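Long-range contact in CurF (PDB 2Q35), which probably decarboxylates an acyl intermediate during beta-branching of a polyketide chain, acting as a crotonase-family lyase domain: residues 87-95 with 197-205. The protein carries 1 engineered substitution. Sequence-based numbering, arbitrary orientation.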
ATOM      1  N   LEU A  87      14.651 -14.283   9.394  1.00 15.78           N
ATOM      2  CA  LEU A  87      15.185 -12.985   8.975  1.00 16.63           C
ATOM      3  C   LEU A  87      16.708 -12.967   8.845  1.00 15.72           C
ATOM      4  O   LEU A  87      17.269 -12.140   8.114  1.00 16.39           O
ATOM      5  CB  LEU A  87      14.730 -11.881   9.931  1.00 17.56           C
ATOM      6  CG  LEU A  87      13.227 -11.632   9.942  1.00 18.17           C
ATOM      7  CD1 LEU A  87      12.914 -10.610  11.046  1.00 22.98           C
ATOM      8  CD2 LEU A  87      12.679 -11.196   8.565  1.00 22.01           C
ATOM      9  N   ASP A  88      17.370 -13.886   9.537  1.00 13.90           N
ATOM     10  CA  ASP A  88      18.827 -14.017   9.424  1.00 13.16           C
ATOM     11  C   ASP A  88      19.291 -14.658   8.110  1.00 12.99           C
ATOM     12  O   ASP A  88      20.453 -14.499   7.735  1.00 15.82           O
ATOM     13  CB  ASP A  88      19.411 -14.761  10.619  1.00 13.14           C
ATOM     14  CG  ASP A  88      19.589 -13.858  11.848  1.00 17.36           C
ATOM     15  OD1 ASP A  88      19.323 -12.629  11.766  1.00 18.16           O
ATOM     16  OD2 ASP A  88      20.013 -14.387  12.895  1.00 17.00           O
ATOM     17  N   CYS A  89      18.407 -15.365   7.416  1.00 12.23           N
ATOM     18  CA  CYS A  89      18.797 -16.031   6.167  1.00 11.88           C
ATOM     19  C   CYS A  89      19.091 -14.955   5.114  1.00 12.33           C
ATOM     20  O   CYS A  89      18.265 -14.065   4.885  1.00 13.23           O
ATOM     21  CB  CYS A  89      17.634 -16.905   5.702  1.00 12.45           C
ATOM     22  SG  CYS A  89      18.010 -17.756   4.121  1.00 13.51           S
ATOM     23  N   GLU A  90      20.263 -15.034   4.475  1.00 10.88           N
ATOM     24  CA  GLU A  90      20.707 -13.941   3.603  1.00 12.20           C
ATOM     25  C   GLU A  90      20.284 -14.065   2.156  1.00 12.11           C
ATOM     26  O   GLU A  90      20.462 -13.120   1.379  1.00 11.71           O
ATOM     27  CB  GLU A  90      22.218 -13.744   3.710  1.00 11.71           C
ATOM     28  CG  GLU A  90      23.013 -14.818   2.995  1.00 13.11           C
ATOM     29  CD  GLU A  90      24.526 -14.671   3.131  1.00 15.19           C
ATOM     30  OE1 GLU A  90      25.010 -13.624   3.626  1.00 14.72           O
ATOM     31  OE2 GLU A  90      25.231 -15.624   2.712  1.00 22.95           O
ATOM     32  N   ILE A  91      19.744 -15.228   1.801  1.00 11.28           N
ATOM     33  CA  ILE A  91      19.219 -15.452   0.443  1.00 10.28           C
ATOM     34  C   ILE A  91      17.697 -15.406   0.431  1.00 11.36           C
ATOM     35  O   ILE A  91      17.055 -15.631   1.447  1.00 11.70           O
ATOM     36  CB  ILE A  91      19.759 -16.764  -0.196  1.00 10.05           C
ATOM     37  CG1 ILE A  91      19.479 -17.977   0.702  1.00 10.55           C
ATOM     38  CG2 ILE A  91      21.274 -16.615  -0.511  1.00 11.13           C
ATOM     39  CD1 ILE A  91      19.658 -19.314  -0.020  1.00 11.34           C
ATOM     40  N   PRO A  92      17.104 -15.076  -0.733  1.00 11.28           N
ATOM     41  CA  PRO A  92      15.632 -14.981  -0.780  1.00 12.72           C
ATOM     42  C   PRO A  92      14.911 -16.277  -0.400  1.00 12.15           C
ATOM     43  O   PRO A  92      15.370 -17.389  -0.729  1.00 12.94           O
ATOM     44  CB  PRO A  92      15.328 -14.676  -2.258  1.00 13.67           C
ATOM     45  CG  PRO A  92      16.601 -14.463  -2.935  1.00 14.57           C
ATOM     46  CD  PRO A  92      17.756 -14.713  -2.003  1.00 10.28           C
ATOM     47  N   ILE A  93      13.799 -16.102   0.304  1.00 11.09           N
ATOM     48  CA  ILE A  93      12.948 -17.205   0.737  1.00 11.71           C
ATOM     49  C   ILE A  93      11.552 -17.033   0.136  1.00 11.79           C
ATOM     50  O   ILE A  93      10.979 -15.932   0.191  1.00 11.71           O
ATOM     51  CB  ILE A  93      12.834 -17.252   2.286  1.00 12.70           C
ATOM     52  CG1 ILE A  93      14.197 -17.400   2.949  1.00 13.46           C
ATOM     53  CG2 ILE A  93      11.876 -18.392   2.770  1.00 12.19           C
ATOM     54  CD1 ILE A  93      14.093 -17.178   4.487  1.00 14.18           C
ATOM     55  N   ILE A  94      11.011 -18.114  -0.439  1.00 11.72           N
ATOM     56  CA  ILE A  94       9.612 -18.166  -0.889  1.00 12.83           C
ATOM     57  C   ILE A  94       8.839 -19.110   0.034  1.00 10.97           C
ATOM     58  O   ILE A  94       9.206 -20.274   0.175  1.00 12.70           O
ATOM     59  CB  ILE A  94       9.520 -18.717  -2.323  1.00 11.24           C
ATOM     60  CG1 ILE A  94      10.385 -17.882  -3.289  1.00 11.38           C
ATOM     61  CG2 ILE A  94       8.051 -18.803  -2.809  1.00 13.06           C
ATOM     62  CD1 ILE A  94      10.578 -18.474  -4.695  1.00 15.15           C
ATOM     63  N   ALA A  95       7.780 -18.616   0.675  1.00 10.56           N
ATOM     64  CA  ALA A  95       6.996 -19.453   1.586  1.00 10.03           C
ATOM     65  C   ALA A  95       5.874 -20.035   0.747  1.00 11.04           C
ATOM     66  O   ALA A  95       4.968 -19.302   0.350  1.00 13.61           O
ATOM     67  CB  ALA A  95       6.404 -18.642   2.696  1.00 12.57           C
ATOM     68  N   ARG A 197      24.527 -15.007  -7.203  1.00 12.86           N
ATOM     69  CA  ARG A 197      24.239 -15.053  -5.778  1.00 12.63           C
ATOM     70  C   ARG A 197      24.606 -13.725  -5.084  1.00 12.93           C
ATOM     71  O   ARG A 197      23.826 -13.225  -4.261  1.00 12.15           O
ATOM     72  CB  ARG A 197      24.983 -16.214  -5.116  1.00 13.60           C
ATOM     73  CG  ARG A 197      24.537 -16.461  -3.699  1.00 13.88           C
ATOM     74  CD  ARG A 197      25.303 -17.601  -3.084  1.00 13.51           C
ATOM     75  NE  ARG A 197      24.876 -17.919  -1.721  1.00 15.86           N
ATOM     76  CZ  ARG A 197      25.267 -17.251  -0.634  1.00 17.17           C
ATOM     77  NH1 ARG A 197      26.036 -16.173  -0.744  1.00 15.43           N
ATOM     78  NH2 ARG A 197      24.838 -17.635   0.554  1.00 15.72           N
ATOM     79  N   LEU A 198      25.761 -13.157  -5.442  1.00 12.61           N
ATOM     80  CA  LEU A 198      26.233 -11.898  -4.847  1.00 12.33           C
ATOM     81  C   LEU A 198      25.176 -10.804  -4.987  1.00 12.19           C
ATOM     82  O   LEU A 198      24.920 -10.055  -4.039  1.00 11.94           O
ATOM     83  CB  LEU A 198      27.558 -11.419  -5.485  1.00 12.86           C
ATOM     84  CG  LEU A 198      28.289 -10.324  -4.682  1.00 16.67           C
ATOM     85  CD1 LEU A 198      29.070 -10.931  -3.523  1.00 22.50           C
ATOM     86  CD2 LEU A 198      29.232  -9.499  -5.556  1.00 15.13           C
ATOM     87  N   SER A 199      24.543 -10.751  -6.166  1.00 10.51           N
ATOM     88  CA  SER A 199      23.538  -9.723  -6.446  1.00 10.48           C
ATOM     89  C   SER A 199      22.253  -9.992  -5.665  1.00 10.75           C
ATOM     90  O   SER A 199      21.602  -9.058  -5.168  1.00 10.82           O
ATOM     91  CB  SER A 199      23.248  -9.670  -7.950  1.00  9.64           C
ATOM     92  OG  SER A 199      24.396  -9.245  -8.675  1.00  9.41           O
ATOM     93  N   LEU A 200      21.881 -11.266  -5.553  1.00 10.07           N
ATOM     94  CA  LEU A 200      20.683 -11.632  -4.765  1.00 10.52           C
ATOM     95  C   LEU A 200      20.842 -11.231  -3.294  1.00 11.06           C
ATOM     96  O   LEU A 200      19.924 -10.653  -2.698  1.00 12.00           O
ATOM     97  CB  LEU A 200      20.380 -13.116  -4.888  1.00 11.35           C
ATOM     98  CG  LEU A 200      19.890 -13.557  -6.278  1.00 10.69           C
ATOM     99  CD1 LEU A 200      19.881 -15.105  -6.303  1.00 12.50           C
ATOM    100  CD2 LEU A 200      18.532 -12.991  -6.571  1.00 11.89           C
ATOM    101  N   VAL A 201      22.010 -11.525  -2.726  1.00 11.81           N
ATOM    102  CA  VAL A 201      22.284 -11.241  -1.317  1.00 11.05           C
ATOM    103  C   VAL A 201      22.265  -9.718  -1.075  1.00 10.33           C
ATOM    104  O   VAL A 201      21.603  -9.230  -0.141  1.00 10.69           O
ATOM    105  CB  VAL A 201      23.612 -11.883  -0.872  1.00 11.70           C
ATOM    106  CG1 VAL A 201      24.006 -11.388   0.540  1.00  9.92           C
ATOM    107  CG2 VAL A 201      23.489 -13.401  -0.914  1.00 11.71           C
ATOM    108  N   ALA A 202      22.917  -8.982  -1.969  1.00 10.45           N
ATOM    109  CA  ALA A 202      23.009  -7.516  -1.866  1.00 10.35           C
ATOM    110  C   ALA A 202      21.632  -6.863  -2.003  1.00 11.04           C
ATOM    111  O   ALA A 202      21.251  -5.970  -1.226  1.00 11.44           O
ATOM    112  CB  ALA A 202      23.959  -6.982  -2.891  1.00 10.92           C
ATOM    113  N   LEU A 203      20.851  -7.350  -2.968  1.00 10.08           N
ATOM    114  CA  LEU A 203      19.530  -6.801  -3.181  1.00 10.04           C
ATOM    115  C   LEU A 203      18.640  -7.064  -1.980  1.00 10.92           C
ATOM    116  O   LEU A 203      17.931  -6.170  -1.535  1.00 11.74           O
ATOM    117  CB  LEU A 203      18.897  -7.427  -4.453  1.00  8.77           C
ATOM    118  CG  LEU A 203      17.505  -6.889  -4.785  1.00 10.57           C
ATOM    119  CD1 LEU A 203      17.534  -5.395  -5.059  1.00 12.00           C
ATOM    120  CD2 LEU A 203      16.926  -7.671  -6.025  1.00 12.29           C
ATOM    121  N   LYS A 204      18.644  -8.303  -1.483  1.00 10.54           N
ATOM    122  CA  LYS A 204      17.768  -8.665  -0.364  1.00 10.03           C
ATOM    123  C   LYS A 204      18.094  -7.817   0.855  1.00 11.25           C
ATOM    124  O   LYS A 204      17.175  -7.335   1.556  1.00 11.93           O
ATOM    125  CB  LYS A 204      17.886 -10.163  -0.021  1.00 11.69           C
ATOM    126  CG  LYS A 204      17.055 -10.511   1.192  1.00 10.74           C
ATOM    127  CD  LYS A 204      17.033 -11.977   1.497  1.00 10.28           C
ATOM    128  CE  LYS A 204      16.452 -12.210   2.883  1.00  9.77           C
ATOM    129  NZ  LYS A 204      15.804 -13.543   2.977  1.00 11.54           N
ATOM    130  N   GLN A 205      19.385  -7.585   1.085  1.00 10.69           N
ATOM    131  CA  GLN A 205      19.794  -6.760   2.241  1.00 11.38           C
ATOM    132  C   GLN A 205      19.230  -5.332   2.102  1.00 12.44           C
ATOM    133  O   GLN A 205      18.676  -4.749   3.051  1.00 13.57           O
ATOM    134  CB  GLN A 205      21.309  -6.724   2.368  1.00 12.31           C
ATOM    135  CG  GLN A 205      21.752  -5.847   3.534  1.00 16.17           C
ATOM    136  CD  GLN A 205      23.197  -5.988   3.871  1.00 22.14           C
ATOM    137  OE1 GLN A 205      23.538  -6.479   4.939  1.00 27.53           O
ATOM    138  NE2 GLN A 205      24.067  -5.559   2.969  1.00 19.84           N
TER
HETATM  139  O   HOH W   1      20.969 -10.596   2.215  1.00 20.94           O
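With CG anti to the backbone N (chi1 176°) and the rest of its chain extended, K204 reaches from helix 197-230 into the turn 89-92 that leads to strand 93-97 of the crotonase fold; R197, likewise trans at chi1 and straight as far as NE, carries its guanidinium to E90 and I91. The K204 ammonium binds the carbonyl of I91, NZ to O 2.9 Å, arriving well above the carbonyl plane rather than on a lone pair. A weak hydrogen bond runs from K204 NZ to C89 O at 3.2 Å. D113 adds a salt bridge to the same nitrogen and also accepts from the backbone N of I93, so this buried charge is tied both to the turn and to the start of the strand. Along the way, K204 CD lies 3.6 Å from E90 O, which also takes a water bridging to V201 O.

At the outer end, E90 and R197 cross nearly perpendicularly, their flat groups 73° apart, while NE of R197 is held by Y48 O. I91 CG2 covers one guanidinium face and meets V201 CG2 at 3.9 Å. P92 CD packs on L200 CB, and Y156 of a second subunit touches both P92 and K204. The salt bridge from R197 NH2 to E90 OE2 spans 3.0 Å; OE2 sits near the guanidinium plane, while NH2 meets it on the anti side, 22° out of the carboxylate plane.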